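Long-range contacts in Cfl (PDB 7A9J), which is a coronafacic acid ligase of the ATP-dependent AMP-binding (adenylate-forming) family, probably activating carboxylic acids with ATP and used in work on amide synthesis: residues 81-86 with 256-261; 212-217 with 250-255; 230-235 with 277-282. The protein carries 1 engineered substitution. One frame throughout, in Å; residues are numbered along the deposited sequence.

All three contacts lie within the large AMP-binding part of the chain and gather round one run of parallel strands. Strand 255-257 pairs with strand 230-233, which pairs with strand 278-281. Contact 3 is the second of these pairings. Contact 1 sits at the far end of strand 255-257, and contact 2 at its start, where helix 240-251 ends. The centres of contacts 1 and 2 are about 17 Å apart, and each is about 12 Å from that of contact 3. Along the chain, contact 2 is nested inside the loop closed by contact 1, whereas contact 3 crosses both. The three therefore interlock around the core that carries the acid pocket.

Contact 1. Residues 81-86 with 256-261; sequences NCFELI and VLLLSE. With PO4 (phosphate ion), chain C.
The N-terminal end of helix 83-95 meets the chain that leaves the parallel strand 255-257 of the AMP-binding fold. C82 is the N-cap residue of that helix, and L258 and L259 carry the other side. N81 and L258 are the closest residues by backbone, 6.1 Å between their CA atoms. The amide of N81 reaches across: ND2 donates to the backbone O of L259 at 2.8 Å. The hydrogen bond is bent, 139° at the hydrogen, and the donor lies in the carbonyl plane of L259. CG of N81 is anti to its own carbonyl carbon (chi1 -63°), which turns the amide toward this acceptor. OD1 of the same amide accepts from the backbone N of L237, so both ends of the group are held and its rotation is fixed.

L258 packs beside the cap. Its CD1 methyl lies against the backbone of C82, 3.4 Å from the O, the carbonyl that also accepts from the N of L85 in the first turn. The same methyl approaches the F83 ring at its edge, near the ring plane, with CD1 of F83 4.0 Å from CD1 of L258. V41 of the neighbouring strand 39-42 touches both F83 and L258 and extends this apolar patch.

Further on, S260 is the N-cap of helix 261-265. A phosphate ion, probably from the crystallisation liquor, sits at this helix start and is also bonded by K128 and R129. The backbone N of E261 donates to O3 of the phosphate at 2.7 Å, with 161° at the hydrogen.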
ATOM      1  N   ASN A  81       0.957  15.479   0.923  1.00 28.56           N
ATOM      2  CA  ASN A  81       1.339  15.197   2.305  1.00 27.81           C
ATOM      3  C   ASN A  81       1.651  16.512   3.044  1.00 29.73           C
ATOM      4  O   ASN A  81       2.542  17.248   2.634  1.00 34.09           O
ATOM      5  CB  ASN A  81       2.579  14.334   2.331  1.00 28.89           C
ATOM      6  CG  ASN A  81       2.330  12.978   1.698  1.00 33.98           C
ATOM      7  OD1 ASN A  81       1.183  12.612   1.400  1.00 32.01           O
ATOM      8  ND2 ASN A  81       3.436  12.322   1.295  1.00 34.76           N
ATOM      9  N   CYS A  82       0.923  16.783   4.090  1.00 27.72           N
ATOM     10  CA  CYS A  82       1.215  17.973   4.916  1.00 29.16           C
ATOM     11  C   CYS A  82       0.630  17.732   6.297  1.00 27.43           C
ATOM     12  O   CYS A  82      -0.171  16.799   6.512  1.00 28.02           O
ATOM     13  CB  CYS A  82       0.674  19.257   4.268  1.00 31.80           C
ATOM     14  SG  CYS A  82      -1.123  19.236   4.052  1.00 31.56           S
ATOM     15  N   PHE A  83       1.009  18.624   7.248  1.00 27.34           N
ATOM     16  CA  PHE A  83       0.513  18.408   8.604  1.00 26.95           C
ATOM     17  C   PHE A  83      -1.005  18.653   8.654  1.00 29.13           C
ATOM     18  O   PHE A  83      -1.731  18.036   9.444  1.00 28.74           O
ATOM     19  CB  PHE A  83       1.179  19.400   9.595  1.00 27.95           C
ATOM     20  CG  PHE A  83       2.679  19.268   9.731  1.00 30.92           C
ATOM     21  CD1 PHE A  83       3.374  18.155   9.180  1.00 28.50           C
ATOM     22  CD2 PHE A  83       3.389  20.235  10.459  1.00 30.47           C
ATOM     23  CE1 PHE A  83       4.764  18.062   9.353  1.00 30.20           C
ATOM     24  CE2 PHE A  83       4.759  20.179  10.631  1.00 35.08           C
ATOM     25  CZ  PHE A  83       5.476  19.077  10.082  1.00 36.58           C
ATOM     26  N   GLU A  84      -1.492  19.544   7.787  1.00 29.35           N
ATOM     27  CA  GLU A  84      -2.921  19.826   7.761  1.00 27.05           C
ATOM     28  C   GLU A  84      -3.732  18.606   7.380  1.00 30.59           C
ATOM     29  O   GLU A  84      -4.881  18.482   7.858  1.00 29.80           O
ATOM     30  CB  GLU A  84      -3.251  20.973   6.780  1.00 29.80           C
ATOM     31  CG  GLU A  84      -2.769  22.323   7.328  1.00 30.48           C
ATOM     32  CD  GLU A  84      -1.259  22.550   7.136  1.00 35.94           C
ATOM     33  OE1 GLU A  84      -0.557  21.765   6.466  1.00 33.74           O
ATOM     34  OE2 GLU A  84      -0.781  23.579   7.644  1.00 35.80           O
ATOM     35  N   LEU A  85      -3.154  17.684   6.570  1.00 27.05           N
ATOM     36  CA  LEU A  85      -3.915  16.509   6.150  1.00 28.09           C
ATOM     37  C   LEU A  85      -4.184  15.613   7.352  1.00 26.39           C
ATOM     38  O   LEU A  85      -5.335  15.215   7.596  1.00 26.71           O
ATOM     39  CB  LEU A  85      -3.147  15.749   5.036  1.00 26.26           C
ATOM     40  CG  LEU A  85      -3.826  14.457   4.541  1.00 26.36           C
ATOM     41  CD1 LEU A  85      -5.337  14.703   4.260  1.00 26.84           C
ATOM     42  CD2 LEU A  85      -3.104  13.995   3.266  1.00 26.62           C
ATOM     43  N   ILE A  86      -3.149  15.309   8.142  0.60 27.74           N
ATOM     44  CA  ILE A  86      -3.391  14.416   9.275  0.60 28.36           C
ATOM     45  C   ILE A  86      -4.220  15.131  10.346  0.60 26.28           C
ATOM     46  O   ILE A  86      -5.092  14.515  10.981  0.60 26.07           O
ATOM     47  CB  ILE A  86      -2.057  13.854   9.810  0.60 24.54           C
ATOM     48  CG1 ILE A  86      -2.316  12.866  10.987  0.60 24.83           C
ATOM     49  CG2 ILE A  86      -1.106  15.014  10.185  0.60 24.47           C
ATOM     50  CD1 ILE A  86      -3.263  11.632  10.644  0.60 24.81           C
ATOM     51  N   VAL A 256       5.998  10.840  12.746  1.00 27.36           N
ATOM     52  CA  VAL A 256       5.753  10.496  11.351  1.00 27.18           C
ATOM     53  C   VAL A 256       6.478  11.529  10.500  1.00 35.55           C
ATOM     54  O   VAL A 256       6.328  12.745  10.703  1.00 32.27           O
ATOM     55  CB  VAL A 256       4.247  10.482  11.022  1.00 27.19           C
ATOM     56  CG1 VAL A 256       4.002  10.303   9.492  1.00 30.04           C
ATOM     57  CG2 VAL A 256       3.524   9.409  11.847  1.00 25.70           C
ATOM     58  N   LEU A 257       7.252  11.050   9.549  1.00 28.71           N
ATOM     59  CA  LEU A 257       7.970  11.883   8.589  1.00 26.95           C
ATOM     60  C   LEU A 257       7.141  11.994   7.336  1.00 31.67           C
ATOM     61  O   LEU A 257       6.789  10.963   6.753  1.00 30.36           O
ATOM     62  CB  LEU A 257       9.334  11.272   8.257  1.00 30.08           C
ATOM     63  CG  LEU A 257      10.107  11.938   7.106  1.00 28.62           C
ATOM     64  CD1 LEU A 257      10.554  13.395   7.466  1.00 33.26           C
ATOM     65  CD2 LEU A 257      11.356  11.019   6.802  1.00 36.54           C
ATOM     66  N   LEU A 258       6.808  13.230   6.938  1.00 30.64           N
ATOM     67  CA  LEU A 258       6.082  13.480   5.702  1.00 31.60           C
ATOM     68  C   LEU A 258       6.989  14.059   4.628  1.00 31.33           C
ATOM     69  O   LEU A 258       7.692  15.045   4.848  1.00 37.41           O
ATOM     70  CB  LEU A 258       4.903  14.430   5.927  1.00 30.86           C
ATOM     71  CG  LEU A 258       3.815  13.850   6.833  1.00 31.13           C
ATOM     72  CD1 LEU A 258       2.662  14.913   6.896  1.00 30.24           C
ATOM     73  CD2 LEU A 258       3.234  12.533   6.308  1.00 31.98           C
ATOM     74  N   LEU A 259       6.951  13.433   3.438  1.00 31.14           N
ATOM     75  CA  LEU A 259       7.721  13.898   2.289  1.00 31.63           C
ATOM     76  C   LEU A 259       6.832  14.391   1.152  1.00 33.67           C
ATOM     77  O   LEU A 259       5.786  13.807   0.856  1.00 41.10           O
ATOM     78  CB  LEU A 259       8.574  12.741   1.761  1.00 32.75           C
ATOM     79  CG  LEU A 259       9.497  12.117   2.806  1.00 31.48           C
ATOM     80  CD1 LEU A 259      10.319  10.978   2.123  1.00 30.39           C
ATOM     81  CD2 LEU A 259      10.414  13.211   3.386  1.00 35.65           C
ATOM     82  N   SER A 260       7.339  15.372   0.431  1.00 35.64           N
ATOM     83  CA  SER A 260       6.719  15.906  -0.764  1.00 39.39           C
ATOM     84  C   SER A 260       7.104  15.046  -1.965  1.00 43.02           C
ATOM     85  O   SER A 260       8.000  14.218  -1.885  1.00 39.48           O
ATOM     86  CB  SER A 260       7.168  17.330  -0.976  1.00 43.10           C
ATOM     87  OG  SER A 260       8.484  17.349  -1.503  1.00 43.82           O
ATOM     88  N   GLU A 261       6.424  15.278  -3.092  1.00 38.07           N
ATOM     89  CA  GLU A 261       6.772  14.585  -4.333  1.00 42.81           C
ATOM     90  C   GLU A 261       8.241  14.823  -4.698  1.00 43.01           C
ATOM     91  O   GLU A 261       8.977  13.872  -5.018  1.00 46.52           O
ATOM     92  CB  GLU A 261       5.834  15.054  -5.453  1.00 47.06           C
ATOM     93  CG  GLU A 261       5.925  14.160  -6.706  1.00 71.66           C
ATOM     94  CD  GLU A 261       4.756  14.335  -7.676  1.00 79.55           C
ATOM     95  OE1 GLU A 261       4.286  15.481  -7.862  1.00 83.06           O
ATOM     96  OE2 GLU A 261       4.315  13.313  -8.259  1.00 81.41           O
TER
HETATM   97  P   PO4 C 602       3.422  17.711  -3.572  1.00 48.93           P
HETATM   98  O1  PO4 C 602       2.700  17.086  -4.788  1.00 51.82           O
HETATM   99  O2  PO4 C 602       4.447  18.736  -4.005  1.00 63.92           O
HETATM  100  O3  PO4 C 602       4.118  16.608  -2.837  1.00 50.31           O
HETATM  101  O4  PO4 C 602       2.476  18.384  -2.638  1.00 51.86           O

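Contact 2. Residues 212-217 with 250-255; sequences LTKVTI and LQKGYS
The side chains of K214 and K252 cross at a slant, aliphatic part against aliphatic part, where helix 203-214 and helix 240-251 end near the surface. CG of K214 lies 4.0 Å from CD of K252. Both chains bend at chi3, and their amino groups go to different partners.

The K252 chain runs past the aliphatic part of K214, and its NZ donates to two backbone carbonyls, the O of I217 at 2.8 Å and the O of K214 at 3.1 Å. K214 and I217 are the first and last residues of a type I beta turn. The O of K214 also accepts from the N of I217, and its two donors come from opposite faces of the carbonyl plane.

K214 runs at about a right angle to Q251. Its NZ is joined to Q251 through two waters, one bonded to OE1 and the other to the backbone O.

The Y254 ring lies beneath K252, whose CB stands 3.9 Å above the ring plane, over its centre. I217 comes to the edge of the same ring, with CG2 3.8 Å from CE2 of Y254. I231 touches both from the strand side. At G253, with positive phi, helix 240-251 ends in a Schellman motif.

The ammonium of K252 thus ties the turn at the end of helix 203-214 to the end of the other. Its charge is probably eased by the two carbonyl dipoles, and that of K214 probably by its two waters.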
ATOM      1  N   LEU A 212      -4.585  -3.707  13.596  1.00 28.19           N
ATOM      2  CA  LEU A 212      -3.836  -4.588  12.686  1.00 27.38           C
ATOM      3  C   LEU A 212      -2.541  -3.904  12.265  1.00 27.93           C
ATOM      4  O   LEU A 212      -1.461  -4.514  12.274  1.00 27.00           O
ATOM      5  CB  LEU A 212      -4.640  -4.922  11.429  1.00 25.88           C
ATOM      6  CG  LEU A 212      -5.820  -5.867  11.697  1.00 29.08           C
ATOM      7  CD1 LEU A 212      -6.808  -5.801  10.539  1.00 32.39           C
ATOM      8  CD2 LEU A 212      -5.272  -7.345  11.877  1.00 29.85           C
ATOM      9  N   THR A 213      -2.633  -2.631  11.884  1.00 25.19           N
ATOM     10  CA  THR A 213      -1.457  -1.955  11.349  1.00 25.08           C
ATOM     11  C   THR A 213      -0.369  -1.794  12.412  1.00 22.42           C
ATOM     12  O   THR A 213       0.821  -1.874  12.093  1.00 24.42           O
ATOM     13  CB  THR A 213      -1.884  -0.569  10.792  1.00 26.30           C
ATOM     14  OG1 THR A 213      -2.967  -0.819   9.850  1.00 26.30           O
ATOM     15  CG2 THR A 213      -0.707   0.068  10.066  1.00 24.74           C
ATOM     16  N   LYS A 214      -0.765  -1.497  13.653  1.00 25.15           N
ATOM     17  CA  LYS A 214       0.210  -1.336  14.741  1.00 26.78           C
ATOM     18  C   LYS A 214       1.164  -2.514  14.835  1.00 28.99           C
ATOM     19  O   LYS A 214       2.365  -2.298  15.037  1.00 27.05           O
ATOM     20  CB  LYS A 214      -0.482  -1.182  16.103  1.00 27.10           C
ATOM     21  CG  LYS A 214      -0.992   0.241  16.301  1.00 28.74           C
ATOM     22  CD  LYS A 214      -1.910   0.302  17.577  1.00 40.59           C
ATOM     23  CE  LYS A 214      -1.291  -0.157  18.853  1.00 59.15           C
ATOM     24  NZ  LYS A 214      -2.254   0.215  19.991  1.00 53.74           N
ATOM     25  N   VAL A 215       0.652  -3.754  14.639  1.00 25.47           N
ATOM     26  CA  VAL A 215       1.469  -4.995  14.709  1.00 26.63           C
ATOM     27  C   VAL A 215       2.543  -5.027  13.624  1.00 26.17           C
ATOM     28  O   VAL A 215       3.523  -5.765  13.747  1.00 29.49           O
ATOM     29  CB  VAL A 215       0.533  -6.280  14.601  1.00 27.21           C
ATOM     30  CG1 VAL A 215       1.343  -7.605  14.693  1.00 35.96           C
ATOM     31  CG2 VAL A 215      -0.480  -6.210  15.717  1.00 39.10           C
ATOM     32  N   THR A 216       2.361  -4.276  12.538  1.00 24.54           N
ATOM     33  CA  THR A 216       3.303  -4.273  11.431  1.00 23.86           C
ATOM     34  C   THR A 216       4.320  -3.147  11.498  1.00 24.46           C
ATOM     35  O   THR A 216       5.226  -3.109  10.640  1.00 26.11           O
ATOM     36  CB  THR A 216       2.588  -4.180  10.064  1.00 27.56           C
ATOM     37  OG1 THR A 216       2.166  -2.847   9.814  1.00 26.01           O
ATOM     38  CG2 THR A 216       1.370  -5.163   9.987  1.00 26.03           C
ATOM     39  N   ILE A 217       4.274  -2.307  12.537  1.00 25.10           N
ATOM     40  CA  ILE A 217       5.230  -1.200  12.591  1.00 28.08           C
ATOM     41  C   ILE A 217       6.183  -1.477  13.743  1.00 30.37           C
ATOM     42  O   ILE A 217       5.848  -1.193  14.913  1.00 30.05           O
ATOM     43  CB  ILE A 217       4.546   0.151  12.805  1.00 27.13           C
ATOM     44  CG1 ILE A 217       3.468   0.392  11.750  1.00 26.18           C
ATOM     45  CG2 ILE A 217       5.670   1.294  12.815  1.00 26.64           C
ATOM     46  CD1 ILE A 217       2.756   1.726  11.926  1.00 30.85           C
ATOM     47  N   LEU A 250       1.412   7.237  15.331  1.00 25.88           N
ATOM     48  CA  LEU A 250       1.147   8.255  16.351  1.00 25.96           C
ATOM     49  C   LEU A 250       0.611   7.627  17.622  1.00 29.47           C
ATOM     50  O   LEU A 250       1.061   7.982  18.709  1.00 29.05           O
ATOM     51  CB  LEU A 250       0.183   9.313  15.800  1.00 24.67           C
ATOM     52  CG  LEU A 250       0.758  10.117  14.629  1.00 26.04           C
ATOM     53  CD1 LEU A 250      -0.353  11.020  14.005  1.00 28.57           C
ATOM     54  CD2 LEU A 250       1.916  10.996  15.122  1.00 27.08           C
ATOM     55  N   GLN A 251      -0.282   6.641  17.509  1.00 27.39           N
ATOM     56  CA  GLN A 251      -0.784   5.936  18.694  1.00 29.00           C
ATOM     57  C   GLN A 251       0.286   5.133  19.422  1.00 32.14           C
ATOM     58  O   GLN A 251       0.230   5.010  20.646  1.00 36.87           O
ATOM     59  CB  GLN A 251      -1.909   4.990  18.340  1.00 33.04           C
ATOM     60  CG  GLN A 251      -3.137   5.733  18.069  1.00 30.73           C
ATOM     61  CD  GLN A 251      -4.285   4.735  17.711  1.00 33.25           C
ATOM     62  OE1 GLN A 251      -4.383   3.606  18.261  1.00 37.88           O
ATOM     63  NE2 GLN A 251      -5.092   5.142  16.801  1.00 29.05           N
ATOM     64  N   LYS A 252       1.313   4.696  18.727  1.00 29.33           N
ATOM     65  CA  LYS A 252       2.462   4.091  19.417  1.00 29.95           C
ATOM     66  C   LYS A 252       3.462   5.131  19.926  1.00 31.88           C
ATOM     67  O   LYS A 252       4.479   4.756  20.536  1.00 32.98           O
ATOM     68  CB  LYS A 252       3.139   3.117  18.432  1.00 27.34           C
ATOM     69  CG  LYS A 252       2.238   1.915  18.123  1.00 32.64           C
ATOM     70  CD  LYS A 252       2.895   0.795  17.197  1.00 34.23           C
ATOM     71  CE  LYS A 252       3.853   0.004  18.015  1.00 43.42           C
ATOM     72  NZ  LYS A 252       4.272  -1.088  17.222  1.00 39.33           N
ATOM     73  N   GLY A 253       3.201   6.413  19.699  1.00 30.25           N
ATOM     74  CA  GLY A 253       4.075   7.489  20.153  1.00 33.79           C
ATOM     75  C   GLY A 253       5.269   7.767  19.269  1.00 33.27           C
ATOM     76  O   GLY A 253       6.164   8.528  19.684  1.00 32.80           O
ATOM     77  N   TYR A 254       5.298   7.215  18.056  1.00 28.83           N
ATOM     78  CA  TYR A 254       6.360   7.512  17.108  1.00 28.22           C
ATOM     79  C   TYR A 254       6.069   8.809  16.383  1.00 30.50           C
ATOM     80  O   TYR A 254       4.913   9.236  16.294  1.00 36.45           O
ATOM     81  CB  TYR A 254       6.437   6.383  16.073  1.00 27.52           C
ATOM     82  CG  TYR A 254       6.630   4.985  16.629  1.00 31.69           C
ATOM     83  CD1 TYR A 254       7.251   4.791  17.851  1.00 33.69           C
ATOM     84  CD2 TYR A 254       6.217   3.855  15.869  1.00 29.82           C
ATOM     85  CE1 TYR A 254       7.442   3.498  18.356  1.00 39.47           C
ATOM     86  CE2 TYR A 254       6.378   2.550  16.369  1.00 34.63           C
ATOM     87  CZ  TYR A 254       7.023   2.401  17.598  1.00 42.00           C
ATOM     88  OH  TYR A 254       7.220   1.143  18.127  1.00 40.86           O
ATOM     89  N   SER A 255       7.120   9.462  15.866  1.00 27.76           N
ATOM     90  CA  SER A 255       6.852  10.576  14.977  1.00 28.79           C
ATOM     91  C   SER A 255       6.651  10.038  13.575  1.00 31.10           C
ATOM     92  O   SER A 255       7.061   8.923  13.249  1.00 31.65           O
ATOM     93  CB  SER A 255       7.967  11.626  14.966  1.00 34.75           C
ATOM     94  OG  SER A 255       9.169  11.048  14.496  1.00 36.77           O
TER
HETATM   95  O   HOH W   1      -3.237   2.514  20.762  1.00 49.62           O
HETATM   96  O   HOH W   2      -0.335   1.984  21.353  1.00 57.86           O

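Contact 3. Residues 230-235 with 277-282; sequences AILSLV and AWIAGT
Strands 230-233 and 278-281 run parallel, their axes 4.6 Å apart at closest and 13° from aligned, as neighbours in the parallel core of the AMP-binding fold. The ladder alternates in the parallel manner. L232 uses both its N and its O toward strand 278-281: the N donates to the O of W278, and the O accepts from the N of A280. The N of L234 then donates to the O of A280 at 2.8 Å, nearly straight at 174°. At the other end the O of A230 takes the N of A277 at 2.9 Å and, weakly, the N of W278.

I231, W278, S233 and A280 share one face of the sheet. The W278 indole swings out with CG anti to the backbone N (chi1 -174°). This brings its six-membered ring beside I231, where CE3 lies 3.7 Å from CG2 of I231. The CD1 methyl of I231 meets CB of W278, also at 3.7 Å. Helix 240-251 covers this face, with I245 on I231, W278 and A280. It also supplies S242, whose OG bonds to OG of S233.

L232 and I279 lie on the other face, side by side and pointing the same way. The L234 side chain crosses that of I279 at a slant, with CD1 of L234 3.8 Å from CG2 of I279. L271 of helix 267-274 packs on L232 and I279.

The V235 side chain is about 6 Å from the bound oxo-indene carboxylic acid, so the pairing ends near the pocket. Backbone bonds set the register of the strands, and mostly apolar side chains pack both faces.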
ATOM      1  N   ALA A 230      11.188   7.660  13.968  1.00 32.90           N
ATOM      2  CA  ALA A 230      10.346   8.315  12.974  1.00 30.97           C
ATOM      3  C   ALA A 230       9.932   7.295  11.911  1.00 32.78           C
ATOM      4  O   ALA A 230      10.753   6.523  11.415  1.00 33.05           O
ATOM      5  CB  ALA A 230      11.079   9.480  12.294  1.00 34.74           C
ATOM      6  N   ILE A 231       8.666   7.340  11.547  1.00 25.04           N
ATOM      7  CA  ILE A 231       8.021   6.396  10.622  1.00 24.05           C
ATOM      8  C   ILE A 231       7.791   7.153   9.338  1.00 30.44           C
ATOM      9  O   ILE A 231       7.233   8.252   9.363  1.00 28.16           O
ATOM     10  CB  ILE A 231       6.690   5.879  11.229  1.00 28.35           C
ATOM     11  CG1 ILE A 231       6.913   4.651  12.110  1.00 33.01           C
ATOM     12  CG2 ILE A 231       5.589   5.575  10.169  1.00 30.10           C
ATOM     13  CD1 ILE A 231       8.132   4.625  12.898  1.00 30.37           C
ATOM     14  N   LEU A 232       8.172   6.546   8.194  1.00 25.17           N
ATOM     15  CA  LEU A 232       7.957   7.163   6.905  1.00 27.42           C
ATOM     16  C   LEU A 232       7.096   6.232   6.072  1.00 28.00           C
ATOM     17  O   LEU A 232       7.383   5.024   5.976  1.00 26.54           O
ATOM     18  CB  LEU A 232       9.278   7.402   6.174  1.00 25.94           C
ATOM     19  CG  LEU A 232       9.226   7.755   4.714  1.00 26.78           C
ATOM     20  CD1 LEU A 232       8.463   9.067   4.542  1.00 26.92           C
ATOM     21  CD2 LEU A 232      10.693   7.827   4.115  1.00 29.41           C
ATOM     22  N   SER A 233       6.065   6.780   5.452  1.00 25.91           N
ATOM     23  CA  SER A 233       5.360   6.006   4.416  1.00 28.81           C
ATOM     24  C   SER A 233       5.526   6.710   3.080  1.00 27.91           C
ATOM     25  O   SER A 233       5.151   7.887   2.944  1.00 30.65           O
ATOM     26  CB  SER A 233       3.868   5.834   4.741  1.00 30.22           C
ATOM     27  OG  SER A 233       3.242   5.159   3.628  1.00 31.37           O
ATOM     28  N   LEU A 234       6.067   5.976   2.076  1.00 25.31           N
ATOM     29  CA  LEU A 234       6.258   6.575   0.771  1.00 26.04           C
ATOM     30  C   LEU A 234       4.951   6.626  -0.028  1.00 28.22           C
ATOM     31  O   LEU A 234       4.892   7.332  -1.046  1.00 32.43           O
ATOM     32  CB  LEU A 234       7.310   5.781  -0.019  1.00 31.91           C
ATOM     33  CG  LEU A 234       8.670   5.875   0.693  1.00 29.85           C
ATOM     34  CD1 LEU A 234       9.644   4.940   0.014  1.00 31.53           C
ATOM     35  CD2 LEU A 234       9.221   7.308   0.625  1.00 31.76           C
ATOM     36  N   VAL A 235       3.912   5.944   0.433  1.00 29.01           N
ATOM     37  CA  VAL A 235       2.627   6.005  -0.256  1.00 27.11           C
ATOM     38  C   VAL A 235       1.935   7.297   0.212  1.00 25.58           C
ATOM     39  O   VAL A 235       2.027   7.613   1.381  1.00 28.34           O
ATOM     40  CB  VAL A 235       1.815   4.780   0.137  1.00 29.15           C
ATOM     41  CG1 VAL A 235       0.387   4.956  -0.319  1.00 30.86           C
ATOM     42  CG2 VAL A 235       2.488   3.481  -0.526  1.00 29.57           C
ATOM     43  N   ALA A 277      13.427   5.587  10.904  1.00 31.78           N
ATOM     44  CA  ALA A 277      13.665   4.273  11.497  1.00 29.09           C
ATOM     45  C   ALA A 277      12.887   3.183  10.785  1.00 28.73           C
ATOM     46  O   ALA A 277      13.230   1.998  10.933  1.00 31.80           O
ATOM     47  CB  ALA A 277      13.250   4.252  12.974  1.00 32.52           C
ATOM     48  N   TRP A 278      11.856   3.561  10.021  1.00 27.79           N
ATOM     49  CA  TRP A 278      10.916   2.599   9.459  1.00 28.24           C
ATOM     50  C   TRP A 278      10.363   3.222   8.197  1.00 28.41           C
ATOM     51  O   TRP A 278      10.014   4.416   8.209  1.00 26.15           O
ATOM     52  CB  TRP A 278       9.820   2.310  10.479  1.00 28.17           C
ATOM     53  CG  TRP A 278       8.828   1.217  10.098  1.00 27.29           C
ATOM     54  CD1 TRP A 278       8.855  -0.075  10.528  1.00 27.04           C
ATOM     55  CD2 TRP A 278       7.619   1.388   9.383  1.00 27.57           C
ATOM     56  NE1 TRP A 278       7.732  -0.733  10.092  1.00 25.05           N
ATOM     57  CE2 TRP A 278       6.967   0.145   9.363  1.00 24.53           C
ATOM     58  CE3 TRP A 278       7.032   2.492   8.712  1.00 25.11           C
ATOM     59  CZ2 TRP A 278       5.738  -0.060   8.735  1.00 26.68           C
ATOM     60  CZ3 TRP A 278       5.805   2.293   8.058  1.00 24.50           C
ATOM     61  CH2 TRP A 278       5.155   1.029   8.095  1.00 26.17           C
ATOM     62  N   ILE A 279      10.310   2.449   7.102  1.00 23.64           N
ATOM     63  CA  ILE A 279       9.878   2.978   5.816  1.00 26.23           C
ATOM     64  C   ILE A 279       8.881   1.978   5.237  1.00 29.87           C
ATOM     65  O   ILE A 279       9.248   0.816   4.969  1.00 28.92           O
ATOM     66  CB  ILE A 279      11.050   3.122   4.832  1.00 28.04           C
ATOM     67  CG1 ILE A 279      12.165   3.986   5.446  1.00 27.73           C
ATOM     68  CG2 ILE A 279      10.550   3.682   3.511  1.00 26.73           C
ATOM     69  CD1 ILE A 279      13.390   4.077   4.512  1.00 31.10           C
ATOM     70  N   ALA A 280       7.675   2.443   4.954  1.00 28.76           N
ATOM     71  CA  ALA A 280       6.738   1.672   4.140  1.00 28.07           C
ATOM     72  C   ALA A 280       6.755   2.164   2.700  1.00 27.80           C
ATOM     73  O   ALA A 280       6.959   3.341   2.424  1.00 28.79           O
ATOM     74  CB  ALA A 280       5.312   1.776   4.721  1.00 25.33           C
ATOM     75  N   GLY A 281       6.532   1.238   1.751  1.00 23.71           N
ATOM     76  CA  GLY A 281       6.500   1.680   0.357  1.00 25.65           C
ATOM     77  C   GLY A 281       5.949   0.554  -0.504  1.00 26.68           C
ATOM     78  O   GLY A 281       5.726  -0.563  -0.032  1.00 28.65           O
ATOM     79  N   THR A 282       5.652   0.896  -1.752  1.00 26.16           N
ATOM     80  CA  THR A 282       5.397  -0.185  -2.753  1.00 32.81           C
ATOM     81  C   THR A 282       6.666  -0.932  -3.098  1.00 34.94           C
ATOM     82  O   THR A 282       7.776  -0.457  -2.882  1.00 32.32           O
ATOM     83  CB  THR A 282       4.834   0.397  -4.038  1.00 31.49           C
ATOM     84  OG1 THR A 282       5.856   1.162  -4.695  1.00 32.33           O
ATOM     85  CG2 THR A 282       3.575   1.216  -3.737  1.00 36.38           C
TER